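Local atomic coordinates of dTDP-4-dehydrorhamnose 3,5-epimerase (Bacillus anthracis str. Ames, PDB entry 3RYK), a protein that catalyses the epimerisation of dTDP-4-dehydro-6-deoxyglucose at the 3 and 5 positions of the sugar ring, a step in the biosynthesis of dTDP-L-rhamnose. Residues 26-31 / 37-42; 54-59 / 65-70; 80-85 / 170-175; 90-95 / 164-169; 96-101 / 141-146. All blocks are in the same frame, centred on the assembly; numbering follows the deposited sequence. Where two conformers were deposited one is given.

Contact 1. Residues 26-31 / 37-42; sequences KVIETN and LLEPRL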
# COMPACT_ATOMS: atom_id res chain seq x y z
N LYS A 26 5.28 -15.04 -6.29
CA LYS A 26 6.43 -15.75 -6.88
C LYS A 26 7.55 -14.81 -7.36
O LYS A 26 7.32 -13.64 -7.66
CB LYS A 26 5.95 -16.69 -7.98
CG LYS A 26 5.03 -17.80 -7.46
CD LYS A 26 4.50 -18.70 -8.57
CE LYS A 26 3.66 -17.91 -9.57
NZ LYS A 26 3.14 -18.75 -10.68
N VAL A 27 8.76 -15.37 -7.46
CA VAL A 27 9.98 -14.64 -7.86
C VAL A 27 10.15 -14.68 -9.38
O VAL A 27 10.26 -15.75 -10.00
CB VAL A 27 11.26 -15.20 -7.20
CG1 VAL A 27 12.51 -14.47 -7.71
CG2 VAL A 27 11.19 -15.11 -5.68
N ILE A 28 10.18 -13.51 -10.01
CA ILE A 28 10.35 -13.41 -11.46
C ILE A 28 11.82 -13.60 -11.82
O ILE A 28 12.16 -14.30 -12.77
CB ILE A 28 9.79 -12.08 -11.99
CG1 ILE A 28 8.27 -12.17 -12.09
CG2 ILE A 28 10.40 -11.73 -13.35
CD1 ILE A 28 7.56 -10.89 -11.85
N GLU A 29 12.70 -12.95 -11.05
CA GLU A 29 14.14 -13.06 -11.26
C GLU A 29 14.86 -12.50 -10.04
O GLU A 29 14.31 -11.69 -9.30
CB GLU A 29 14.60 -12.29 -12.50
CG GLU A 29 14.34 -10.79 -12.42
CD GLU A 29 14.86 -10.01 -13.62
OE1 GLU A 29 15.42 -10.60 -14.57
OE2 GLU A 29 14.72 -8.77 -13.61
N THR A 30 16.09 -12.97 -9.85
CA THR A 30 16.93 -12.55 -8.77
C THR A 30 18.21 -12.03 -9.42
O THR A 30 18.75 -12.66 -10.33
CB THR A 30 17.29 -13.70 -7.80
OG1 THR A 30 16.10 -14.29 -7.25
CG2 THR A 30 18.17 -13.18 -6.66
N ASN A 31 18.67 -10.86 -8.98
CA ASN A 31 19.88 -10.28 -9.49
C ASN A 31 20.74 -9.74 -8.35
O ASN A 31 20.24 -9.37 -7.29
CB ASN A 31 19.65 -9.16 -10.53
CG ASN A 31 18.89 -9.63 -11.77
OD1 ASN A 31 17.70 -9.91 -11.72
ND2 ASN A 31 19.58 -9.60 -12.91
N LEU A 37 12.70 -9.51 -8.19
CA LEU A 37 11.56 -8.96 -8.91
C LEU A 37 10.48 -9.98 -8.58
O LEU A 37 10.64 -11.16 -8.87
CB LEU A 37 11.79 -8.87 -10.42
CG LEU A 37 10.64 -8.25 -11.22
CD1 LEU A 37 10.36 -6.80 -10.81
CD2 LEU A 37 10.97 -8.32 -12.70
N LEU A 38 9.39 -9.52 -7.97
CA LEU A 38 8.30 -10.39 -7.53
C LEU A 38 6.94 -10.12 -8.18
O LEU A 38 6.67 -9.01 -8.63
CB LEU A 38 8.11 -10.17 -6.03
CG LEU A 38 9.33 -10.35 -5.11
CD1 LEU A 38 8.99 -9.99 -3.64
CD2 LEU A 38 9.88 -11.74 -5.22
N GLU A 39 6.09 -11.15 -8.21
CA GLU A 39 4.74 -11.00 -8.77
C GLU A 39 3.71 -11.66 -7.86
O GLU A 39 3.81 -12.86 -7.55
CB GLU A 39 4.60 -11.59 -10.17
CG GLU A 39 3.22 -11.36 -10.75
CD GLU A 39 3.01 -11.93 -12.15
OE1 GLU A 39 2.01 -11.52 -12.77
OE2 GLU A 39 3.81 -12.75 -12.63
N PRO A 40 2.69 -10.89 -7.44
CA PRO A 40 1.66 -11.41 -6.57
C PRO A 40 0.62 -12.17 -7.40
O PRO A 40 0.39 -11.84 -8.57
CB PRO A 40 1.02 -10.14 -6.02
CG PRO A 40 1.09 -9.20 -7.17
CD PRO A 40 2.42 -9.48 -7.81
N ARG A 41 0.00 -13.17 -6.79
CA ARG A 41 -1.03 -13.96 -7.45
C ARG A 41 -2.27 -13.08 -7.42
O ARG A 41 -2.69 -12.61 -6.37
CB ARG A 41 -1.26 -15.26 -6.68
CG ARG A 41 -2.35 -16.22 -7.17
CD ARG A 41 -2.13 -16.76 -8.58
NE ARG A 41 -2.96 -17.95 -8.83
CZ ARG A 41 -4.22 -17.95 -9.28
NH1 ARG A 41 -4.88 -16.82 -9.55
NH2 ARG A 41 -4.84 -19.12 -9.46
N LEU A 42 -2.85 -12.86 -8.60
CA LEU A 42 -4.03 -12.04 -8.74
C LEU A 42 -5.21 -12.98 -8.89
O LEU A 42 -5.06 -14.09 -9.42
CB LEU A 42 -3.86 -11.19 -9.99
CG LEU A 42 -4.60 -9.87 -10.13
CD1 LEU A 42 -3.63 -8.81 -9.69
CD2 LEU A 42 -4.97 -9.60 -11.56
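The antiparallel beta hairpin of strands 26-31 and 35-45 is interrupted here by a classic beta bulge, in which I28 and E29 together face L37. Ahead of the bulge K26 and E39 form a hydrogen-bonded pair, with K26 N giving to E39 O at 2.9 Å and E39 N giving to K26 O at 2.8 Å. V27 and L38 follow as a non-hydrogen-bonded pair. At the bulge I28 N donates to L37 O at 2.7 Å. E29 N reaches the same L37 O through a long and weak bond of 3.5 Å, so one carbonyl serves two successive amides. Regular pairing resumes where L37 N donates to E29 O.

At the bulge I28 points its side chain toward the partner strand, and its two branches divide the contact between them. CG2, trans to the backbone N, meets L37 CD2 at 3.5 Å, while the other branch slants across to E39, bringing I28 CD1 to 3.5 Å from E39 CB. E29 carries its CG between its own N and carbonyl carbon (chi1 62°), which lays that methylene against L37 CB; beyond it the extended chain takes the carboxylate to a salt bridge with R123. On the face bearing V27 and L38, V27 CG2 packs on L38 CD2 at 3.6 Å. L37 reaches L127 of strand 122-128 from the other face, so the hairpin also leans on the neighbouring sheet. Two successive residues facing one partner, with a strong and a weak bond to its carbonyl and a register slip of one, are the signature of a classic bulge in an antiparallel hairpin.

Contact 2. Residues 54-59 / 65-70; sequences YNKKVL and THSFVQ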
# COMPACT_ATOMS: atom_id res chain seq x y z
N TYR A 54 1.06 -8.18 -0.14
CA TYR A 54 2.11 -8.45 0.83
C TYR A 54 1.64 -9.49 1.83
O TYR A 54 0.56 -9.38 2.39
CB TYR A 54 2.55 -7.18 1.59
CG TYR A 54 3.51 -7.44 2.75
CD1 TYR A 54 4.87 -7.62 2.55
CD2 TYR A 54 3.04 -7.48 4.07
CE1 TYR A 54 5.74 -7.86 3.62
CE2 TYR A 54 3.89 -7.70 5.14
CZ TYR A 54 5.24 -7.90 4.92
OH TYR A 54 6.09 -8.13 6.00
N ASN A 55 2.50 -10.48 2.04
CA ASN A 55 2.26 -11.55 2.99
C ASN A 55 3.63 -11.88 3.55
O ASN A 55 4.47 -12.45 2.86
CB ASN A 55 1.56 -12.75 2.34
CG ASN A 55 1.34 -13.89 3.33
OD1 ASN A 55 2.15 -14.13 4.22
ND2 ASN A 55 0.25 -14.63 3.14
N LYS A 56 3.84 -11.49 4.81
CA LYS A 56 5.11 -11.66 5.52
C LYS A 56 5.64 -13.10 5.48
O LYS A 56 6.75 -13.34 5.02
CB LYS A 56 4.98 -11.14 6.95
CG LYS A 56 6.27 -11.06 7.75
CD LYS A 56 6.06 -10.35 9.08
CE LYS A 56 7.39 -10.16 9.84
NZ LYS A 56 7.19 -9.37 11.09
N LYS A 57 4.81 -14.03 5.94
CA LYS A 57 5.16 -15.46 5.97
C LYS A 57 5.48 -16.02 4.57
O LYS A 57 6.31 -16.94 4.45
CB LYS A 57 4.03 -16.22 6.65
CG LYS A 57 4.15 -17.72 6.72
CD LYS A 57 2.95 -18.30 7.48
CE LYS A 57 1.59 -17.99 6.84
NZ LYS A 57 1.50 -18.48 5.43
N VAL A 58 4.81 -15.51 3.53
CA VAL A 58 5.06 -15.97 2.15
C VAL A 58 6.43 -15.49 1.71
O VAL A 58 7.20 -16.25 1.11
CB VAL A 58 4.00 -15.49 1.14
CG1 VAL A 58 4.50 -15.64 -0.29
CG2 VAL A 58 2.69 -16.23 1.35
N LEU A 59 6.74 -14.23 2.00
CA LEU A 59 8.03 -13.66 1.64
C LEU A 59 9.18 -14.41 2.29
O LEU A 59 10.19 -14.66 1.63
CB LEU A 59 8.11 -12.16 1.93
CG LEU A 59 7.30 -11.31 0.94
CD1 LEU A 59 7.25 -9.86 1.37
CD2 LEU A 59 7.90 -11.45 -0.47
N THR A 65 13.23 -12.05 4.41
CA THR A 65 12.85 -11.95 5.81
C THR A 65 13.15 -10.55 6.32
O THR A 65 14.32 -10.20 6.60
CB THR A 65 13.61 -13.02 6.61
OG1 THR A 65 13.35 -14.31 6.02
CG2 THR A 65 13.19 -13.03 8.08
N HIS A 66 12.10 -9.75 6.43
CA HIS A 66 12.21 -8.37 6.91
C HIS A 66 10.93 -7.95 7.59
O HIS A 66 9.83 -8.36 7.18
CB HIS A 66 12.42 -7.39 5.75
CG HIS A 66 13.57 -7.74 4.87
ND1 HIS A 66 14.88 -7.47 5.22
CD2 HIS A 66 13.62 -8.31 3.64
CE1 HIS A 66 15.68 -7.88 4.25
NE2 HIS A 66 14.94 -8.39 3.28
N SER A 67 11.06 -7.12 8.61
CA SER A 67 9.92 -6.62 9.35
C SER A 67 9.83 -5.16 8.91
O SER A 67 10.67 -4.34 9.29
CB SER A 67 10.11 -6.79 10.85
OG SER A 67 10.23 -8.17 11.18
N PHE A 68 8.84 -4.86 8.08
CA PHE A 68 8.65 -3.49 7.57
C PHE A 68 7.96 -2.60 8.58
O PHE A 68 6.98 -2.99 9.20
CB PHE A 68 7.97 -3.50 6.21
CG PHE A 68 8.80 -4.15 5.14
CD1 PHE A 68 9.74 -3.41 4.44
CD2 PHE A 68 8.67 -5.49 4.84
CE1 PHE A 68 10.52 -3.97 3.47
CE2 PHE A 68 9.45 -6.07 3.85
CZ PHE A 68 10.37 -5.31 3.17
N VAL A 69 8.48 -1.38 8.73
CA VAL A 69 7.97 -0.40 9.70
C VAL A 69 7.29 0.85 9.13
O VAL A 69 6.59 1.54 9.84
CB VAL A 69 9.11 0.08 10.64
CG1 VAL A 69 9.69 -1.10 11.39
CG2 VAL A 69 10.21 0.77 9.85
N GLN A 70 7.50 1.11 7.85
CA GLN A 70 6.92 2.28 7.24
C GLN A 70 6.56 2.03 5.78
O GLN A 70 7.21 1.23 5.11
CB GLN A 70 7.95 3.39 7.41
CG GLN A 70 7.65 4.69 6.82
CD GLN A 70 8.80 5.64 7.02
OE1 GLN A 70 9.47 5.64 8.06
NE2 GLN A 70 9.05 6.45 6.02
O HOH W 1 8.48 -9.04 5.18
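Aromatic packing joins Y54 to F68: the rings are nearly perpendicular, with planes at 87° and centroids 6.0 Å apart, but their approach is oblique. Y54 CE1 lies 4.0 Å from F68 CD2, and the phenol oxygen comes to the edge of the F68 ring, close to its plane. With CG trans to the backbone N (chi1 172°), the tyrosine ring extends toward the 65-70 loop.

Polar contacts flank the rings. A water in the plane of the Y54 ring lies 2.7 Å from Y54 OH and donates to H66 O at 2.5 Å, bridging a gap too wide for the hydroxyl to meet that carbonyl directly. K56, extended along its whole length, brings NZ to 3.3 Å from S67 OG in a weak hydrogen bond. Within the first segment, N55 caps the helix: its OD1 accepts from V58 N at 3.1 Å.

The contact therefore draws the 65-70 loop against the junction between strand 48-55 and helix 56-61. L97 of strand 96-100 packs against both L59 and F68, and K157 of strand 152-158 makes a cation-pi contact with Y54. Y54 and Q70 also pair with a strand of the second subunit, continuing the sheet across the interface.

Contact 3. Residues 80-85 / 170-175; sequences GTIRGL and VLWNDK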
# COMPACT_ATOMS: atom_id res chain seq x y z
N GLY A 80 8.18 11.45 -16.78
CA GLY A 80 9.58 11.88 -16.83
C GLY A 80 10.09 12.53 -15.56
O GLY A 80 11.07 13.31 -15.58
N THR A 81 9.44 12.24 -14.44
CA THR A 81 9.84 12.75 -13.15
C THR A 81 10.82 11.72 -12.59
O THR A 81 10.53 10.52 -12.58
CB THR A 81 8.66 12.90 -12.18
OG1 THR A 81 7.70 13.81 -12.73
CG2 THR A 81 9.11 13.39 -10.80
N ILE A 82 11.99 12.16 -12.17
CA ILE A 82 12.98 11.25 -11.59
C ILE A 82 13.10 11.43 -10.08
O ILE A 82 13.34 12.54 -9.59
CB ILE A 82 14.36 11.31 -12.28
CG1 ILE A 82 14.32 10.55 -13.60
CG2 ILE A 82 15.42 10.63 -11.43
CD1 ILE A 82 15.65 10.46 -14.31
N ARG A 83 12.90 10.32 -9.38
CA ARG A 83 12.98 10.25 -7.93
C ARG A 83 14.20 9.36 -7.57
O ARG A 83 14.15 8.13 -7.76
CB ARG A 83 11.71 9.64 -7.35
CG ARG A 83 10.40 10.36 -7.70
CD ARG A 83 10.32 11.79 -7.20
NE ARG A 83 8.99 12.32 -7.49
CZ ARG A 83 8.53 13.51 -7.11
NH1 ARG A 83 9.31 14.35 -6.42
NH2 ARG A 83 7.29 13.87 -7.42
N GLY A 84 15.27 9.98 -7.08
CA GLY A 84 16.51 9.26 -6.71
C GLY A 84 17.76 9.77 -7.42
O GLY A 84 17.76 10.91 -7.94
N LEU A 85 18.86 8.99 -7.44
CA LEU A 85 18.99 7.64 -6.83
C LEU A 85 19.27 7.78 -5.33
O LEU A 85 20.30 8.32 -4.97
CB LEU A 85 20.17 6.88 -7.46
CG LEU A 85 20.21 6.49 -8.94
CD1 LEU A 85 21.60 6.00 -9.33
CD2 LEU A 85 19.14 5.44 -9.24
N VAL A 170 22.81 9.12 -5.26
CA VAL A 170 23.71 9.17 -6.40
C VAL A 170 23.00 9.93 -7.54
O VAL A 170 21.87 9.61 -7.91
CB VAL A 170 24.13 7.76 -6.87
CG1 VAL A 170 25.03 7.86 -8.09
CG2 VAL A 170 24.82 7.00 -5.74
N LEU A 171 23.67 10.94 -8.09
CA LEU A 171 23.11 11.77 -9.17
C LEU A 171 22.63 10.87 -10.31
O LEU A 171 23.39 10.01 -10.78
CB LEU A 171 24.13 12.81 -9.66
CG LEU A 171 23.66 13.92 -10.61
CD1 LEU A 171 22.56 14.77 -9.96
CD2 LEU A 171 24.84 14.81 -11.02
N TRP A 172 21.40 11.11 -10.74
CA TRP A 172 20.75 10.31 -11.79
C TRP A 172 21.61 10.07 -13.04
O TRP A 172 21.65 8.95 -13.54
CB TRP A 172 19.43 10.97 -12.22
CG TRP A 172 19.61 12.23 -13.00
CD1 TRP A 172 19.96 13.46 -12.52
CD2 TRP A 172 19.44 12.38 -14.41
NE1 TRP A 172 20.04 14.36 -13.55
CE2 TRP A 172 19.73 13.72 -14.72
CE3 TRP A 172 19.09 11.51 -15.44
CZ2 TRP A 172 19.66 14.22 -16.03
CZ3 TRP A 172 19.03 11.99 -16.74
CH2 TRP A 172 19.31 13.34 -17.02
N ASN A 173 22.29 11.10 -13.54
CA ASN A 173 23.09 10.95 -14.76
C ASN A 173 24.60 10.66 -14.60
O ASN A 173 25.38 10.87 -15.53
CB ASN A 173 22.88 12.15 -15.67
CG ASN A 173 23.38 13.44 -15.05
OD1 ASN A 173 23.96 13.44 -13.96
ND2 ASN A 173 23.17 14.55 -15.74
N ASP A 174 25.01 10.18 -13.44
CA ASP A 174 26.41 9.84 -13.22
C ASP A 174 26.92 9.12 -14.47
O ASP A 174 26.34 8.11 -14.90
CB ASP A 174 26.54 8.88 -12.05
CG ASP A 174 27.98 8.52 -11.78
OD1 ASP A 174 28.70 9.31 -11.14
OD2 ASP A 174 28.37 7.41 -12.15
N LYS A 175 27.99 9.62 -15.09
CA LYS A 175 28.54 8.99 -16.30
C LYS A 175 29.20 7.63 -16.11
O LYS A 175 29.43 6.92 -17.10
CB LYS A 175 29.56 9.90 -17.00
CG LYS A 175 29.01 11.18 -17.56
CD LYS A 175 30.07 11.98 -18.32
CE LYS A 175 31.28 12.35 -17.47
NZ LYS A 175 32.26 13.17 -18.21
O HOH W 2 19.64 12.56 -9.06
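The indole of W172 meets I82 obliquely, with CE3 3.8 Å from I82 CD1, and the two side chains cross at about a right angle. One face of the indole carries N173 CB, 3.5 Å above the plane and over the ring centre; a water lies at the edge, in the ring plane. This water donates to G84 O at 2.7 Å and accepts from W172 N at 2.8 Å, linking the segments where their backbones have separated. The tryptophan holds CG between its backbone N and carbonyl carbon (chi1 71°), a position that folds the indole back over its own chain as well as bringing it beside I82. W181 meets the indole too, and its NE1 donates to W172 O.

Farther along, L85 and V170 are joined through their backbones. L85 N donates to V170 O at 3.1 Å, and V170 N lies 2.7 Å from L85 O, although the placement of that oxygen is less certain. The leucine side chain packs beside this link, with CD1 3.9 Å from V170 CB. The peptide bond preceding L85 is cis, and R83, before G84, touches the bound pyrophosphate. The chemistry thus passes from direct amide-carbonyl pairing, through a water that satisfies a carbonyl and an amide, to apolar contact at the indole: the chain following strand 167-169 stays attached to strand 82-88 even as it departs from sheet geometry.

Contact 4. Residues 90-95 / 164-169; sequences NPKAQT and ADHDSG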
# COMPACT_ATOMS: atom_id res chain seq x y z
N ASN A 90 24.30 3.71 6.43
CA ASN A 90 24.26 3.06 7.75
C ASN A 90 24.75 4.07 8.80
O ASN A 90 25.36 5.08 8.45
CB ASN A 90 25.01 1.72 7.81
CG ASN A 90 24.10 0.50 7.56
OD1 ASN A 90 23.12 0.28 8.28
ND2 ASN A 90 24.49 -0.33 6.62
N PRO A 91 24.46 3.80 10.08
CA PRO A 91 23.72 2.65 10.64
C PRO A 91 22.22 2.55 10.35
O PRO A 91 21.57 1.67 10.91
CB PRO A 91 23.93 2.82 12.15
CG PRO A 91 24.15 4.26 12.33
CD PRO A 91 24.89 4.73 11.13
N LYS A 92 21.67 3.40 9.48
CA LYS A 92 20.25 3.37 9.17
C LYS A 92 19.93 2.95 7.73
O LYS A 92 19.10 3.57 7.06
CB LYS A 92 19.64 4.73 9.51
CG LYS A 92 19.91 5.14 10.96
CD LYS A 92 19.32 6.48 11.32
CE LYS A 92 19.74 6.87 12.74
NZ LYS A 92 19.22 8.20 13.18
N ALA A 93 20.58 1.89 7.25
CA ALA A 93 20.35 1.39 5.89
C ALA A 93 18.94 0.81 5.83
O ALA A 93 18.47 0.22 6.82
CB ALA A 93 21.39 0.35 5.48
N GLN A 94 18.29 0.98 4.69
CA GLN A 94 16.92 0.49 4.48
C GLN A 94 16.73 -0.54 3.37
O GLN A 94 17.25 -0.38 2.26
CB GLN A 94 16.03 1.66 4.07
CG GLN A 94 15.74 2.74 5.11
CD GLN A 94 15.09 3.96 4.49
OE1 GLN A 94 15.55 4.45 3.46
NE2 GLN A 94 14.05 4.48 5.13
N THR A 95 15.99 -1.60 3.69
CA THR A 95 15.64 -2.62 2.73
C THR A 95 14.35 -1.99 2.23
O THR A 95 13.57 -1.47 3.04
CB THR A 95 15.25 -3.95 3.37
OG1 THR A 95 16.32 -4.42 4.18
CG2 THR A 95 14.90 -4.98 2.31
N ALA A 164 16.45 12.03 7.91
CA ALA A 164 16.90 13.12 7.03
C ALA A 164 18.43 13.29 7.14
O ALA A 164 19.07 13.77 6.20
CB ALA A 164 16.19 14.40 7.38
N ASP A 165 18.98 12.90 8.29
CA ASP A 165 20.40 12.97 8.60
C ASP A 165 21.23 12.06 7.68
O ASP A 165 22.21 12.50 7.08
CB ASP A 165 20.58 12.53 10.07
CG ASP A 165 22.03 12.58 10.56
OD1 ASP A 165 22.94 13.01 9.81
OD2 ASP A 165 22.27 12.18 11.73
N HIS A 166 20.81 10.80 7.58
CA HIS A 166 21.49 9.78 6.77
C HIS A 166 21.00 9.67 5.32
O HIS A 166 21.51 8.85 4.56
CB HIS A 166 21.29 8.43 7.47
CG HIS A 166 21.86 8.40 8.85
ND1 HIS A 166 21.20 8.94 9.94
CD2 HIS A 166 23.03 7.91 9.32
CE1 HIS A 166 21.94 8.78 11.02
NE2 HIS A 166 23.06 8.16 10.68
N ASP A 167 20.04 10.50 4.96
CA ASP A 167 19.48 10.49 3.62
C ASP A 167 20.58 10.96 2.64
O ASP A 167 21.12 12.06 2.79
CB ASP A 167 18.24 11.39 3.61
CG ASP A 167 17.49 11.35 2.31
OD1 ASP A 167 17.94 10.67 1.37
OD2 ASP A 167 16.43 12.00 2.23
N SER A 168 20.91 10.12 1.66
CA SER A 168 21.94 10.44 0.67
C SER A 168 21.49 9.95 -0.73
O SER A 168 20.30 9.81 -0.99
CB SER A 168 23.28 9.82 1.10
OG SER A 168 24.35 10.19 0.24
N GLY A 169 22.44 9.73 -1.64
CA GLY A 169 22.10 9.28 -2.97
C GLY A 169 23.20 9.37 -4.01
O GLY A 169 24.36 9.66 -3.70
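H166 and K92 account for most of this surface contact, the lysine chain crossing one face of the imidazole at about a right angle. K92 CG stands 4.2 Å from the H166 ring centroid and 9° off the ring normal, a CH-pi contact made over the centre of the face. From there the chain passes across the ND1-CE1 side of the ring and down past its rim, with K92 CD 3.4 Å from H166 ND1 and K92 CE equally close to H166 CE1. The rotamer explains this course: K92 places CG trans to its carbonyl carbon (chi1 -55°) and is extended beyond it. The ammonium K92 NZ ends 5.2 Å from D165 OD2, too far for a salt bridge, though the opposite charges may still attract one another.

The imidazole is also held from the loop just before it, where ND1 is hydrogen-bonded to S163 OG. P91 contributes CD, 3.9 Å from H166 NE2 and obliquely placed, after a cis peptide bond. The carbonyl oxygen of N90 approaches the ring edge near its plane, 3.8 Å from H166 CD2. On the same loop N90 OD1 accepts from A93 N at 3.2 Å, an Asx motif that ties the bend together.

The loop between strands 82-88 and 96-100 thereby packs against the lead-in to strand 167-169. S168 pairs through its backbone with F87 of strand 82-88, while the adjacent D167 belongs to the pyrophosphate pocket.

Contact 5. Residues 96-101 / 141-146; sequences KLIQVM and FAHGFC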
# COMPACT_ATOMS: atom_id res chain seq x y z
N LYS A 96 14.12 -1.99 0.92
CA LYS A 96 12.90 -1.41 0.36
C LYS A 96 12.16 -2.47 -0.45
O LYS A 96 12.78 -3.43 -0.89
CB LYS A 96 13.21 -0.22 -0.52
CG LYS A 96 13.94 0.90 0.20
CD LYS A 96 14.18 2.07 -0.72
CE LYS A 96 14.94 3.17 -0.01
NZ LYS A 96 15.15 4.32 -0.93
N LEU A 97 10.86 -2.28 -0.64
CA LEU A 97 9.99 -3.20 -1.42
C LEU A 97 9.04 -2.24 -2.11
O LEU A 97 8.15 -1.67 -1.49
CB LEU A 97 9.30 -4.19 -0.50
CG LEU A 97 8.44 -5.31 -1.11
CD1 LEU A 97 9.27 -6.22 -2.00
CD2 LEU A 97 7.88 -6.09 0.06
N ILE A 98 9.25 -2.07 -3.41
CA ILE A 98 8.49 -1.13 -4.20
C ILE A 98 7.51 -1.69 -5.21
O ILE A 98 7.78 -2.70 -5.84
CB ILE A 98 9.49 -0.27 -5.04
CG1 ILE A 98 10.54 0.46 -4.18
CG2 ILE A 98 8.74 0.75 -5.91
CD1 ILE A 98 11.85 -0.25 -3.97
N GLN A 99 6.39 -0.99 -5.35
CA GLN A 99 5.35 -1.34 -6.31
C GLN A 99 4.70 -0.05 -6.82
O GLN A 99 4.80 1.03 -6.20
CB GLN A 99 4.27 -2.24 -5.73
CG GLN A 99 3.45 -1.65 -4.63
CD GLN A 99 2.30 -2.54 -4.20
OE1 GLN A 99 1.83 -3.38 -4.97
NE2 GLN A 99 1.81 -2.33 -2.99
N VAL A 100 4.04 -0.19 -7.97
CA VAL A 100 3.35 0.92 -8.62
C VAL A 100 1.85 0.67 -8.52
O VAL A 100 1.34 -0.39 -8.96
CB VAL A 100 3.80 1.06 -10.08
CG1 VAL A 100 2.99 2.13 -10.78
CG2 VAL A 100 5.32 1.37 -10.14
N MET A 101 1.13 1.65 -7.98
CA MET A 101 -0.32 1.54 -7.81
C MET A 101 -1.12 2.17 -8.94
O MET A 101 -2.27 1.76 -9.22
CB MET A 101 -0.72 2.15 -6.46
CG MET A 101 0.09 1.57 -5.27
SD MET A 101 0.06 -0.24 -5.12
CE MET A 101 -1.71 -0.51 -4.88
N PHE A 141 22.26 -0.83 -1.66
CA PHE A 141 21.87 -0.43 -3.01
C PHE A 141 21.31 0.99 -3.09
O PHE A 141 20.74 1.51 -2.12
CB PHE A 141 20.76 -1.36 -3.55
CG PHE A 141 21.23 -2.73 -3.95
CD1 PHE A 141 21.33 -3.08 -5.30
CD2 PHE A 141 21.60 -3.66 -3.00
CE1 PHE A 141 21.77 -4.34 -5.69
CE2 PHE A 141 22.05 -4.93 -3.37
CZ PHE A 141 22.14 -5.27 -4.72
N ALA A 142 21.50 1.60 -4.27
CA ALA A 142 20.98 2.92 -4.56
C ALA A 142 19.70 2.56 -5.31
O ALA A 142 19.66 1.53 -6.03
CB ALA A 142 21.90 3.70 -5.44
N HIS A 143 18.67 3.37 -5.13
CA HIS A 143 17.36 3.17 -5.76
C HIS A 143 16.71 4.45 -6.23
O HIS A 143 16.66 5.45 -5.48
CB HIS A 143 16.37 2.51 -4.80
CG HIS A 143 14.95 2.58 -5.28
ND1 HIS A 143 14.05 3.50 -4.80
CD2 HIS A 143 14.31 1.88 -6.24
CE1 HIS A 143 12.89 3.35 -5.43
NE2 HIS A 143 13.03 2.38 -6.31
N GLY A 144 16.19 4.40 -7.45
CA GLY A 144 15.50 5.53 -8.05
C GLY A 144 14.61 5.08 -9.18
O GLY A 144 14.67 3.90 -9.58
N PHE A 145 13.79 5.99 -9.69
CA PHE A 145 12.90 5.65 -10.80
C PHE A 145 12.49 6.85 -11.66
O PHE A 145 12.60 8.02 -11.24
CB PHE A 145 11.66 4.93 -10.28
CG PHE A 145 10.80 5.76 -9.35
CD1 PHE A 145 9.84 6.63 -9.86
CD2 PHE A 145 10.91 5.63 -7.98
CE1 PHE A 145 9.03 7.38 -9.02
CE2 PHE A 145 10.09 6.38 -7.13
CZ PHE A 145 9.15 7.25 -7.65
N CYS A 146 12.01 6.53 -12.86
CA CYS A 146 11.53 7.53 -13.82
C CYS A 146 10.10 7.16 -14.16
O CYS A 146 9.82 6.04 -14.60
CB CYS A 146 12.38 7.53 -15.10
SG CYS A 146 11.94 8.80 -16.32
O HOH W 3 14.23 5.41 -2.99
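I98 packs closely over one face of the H143 ring, whereas K96 reaches the same residue largely through water. I98 CD1 stands 4.0 Å from the imidazole centroid and 20° off the normal, a CH-pi contact displaced toward the ring rim; its nearest ring atom is H143 NE2, at 3.7 Å. The two side chains come from opposite directions, bridging the space between strands 96-100 and 141-147. H143 sets CG trans to its backbone N (chi1 166°), which carries the ring toward the isoleucine.

The looser side is polar. K96, whose side chain lies about 9 Å from the bound pyrophosphate, is extended beyond CG, but its NZ remains 4.1 Å from H143 ND1, and a water in the imidazole plane fills the interval. It accepts from K96 NZ at 2.5 Å and lies 2.6 Å from H143 ND1. At the other ring nitrogen, NE2 is hydrogen-bonded to D107 OD2 of strand 104-111.

The two sheets of the jelly-roll-like fold are thus joined by apolar packing and a water-mediated polar link. Both imidazole nitrogens have polar partners in a buried setting, while a methyl group rests over one face; together these should restrict rotation of the ring.

Overall arrangement
Contacts 3 and 5 are buried, and contact 5 lies almost at the centre of the chain; contacts 2 and 4 are at the surface, with contact 1 intermediate. Backbone pairing, broken by a bulge, dominates contact 1, within one sheet, while contact 3 keeps a shorter paired region at the edge of the other. Contact 5 spans the two sheets through side chains and water. Contacts 1, 2 and 5 meet through L38, L59 and L97 in an apolar cluster, and contacts 2 and 4 touch where H66 meets T95. Contacts 3 and 5 share the pairing of strands 82-88 and 141-147, whereas contact 4 packs a loop through a lysine-histidine face contact.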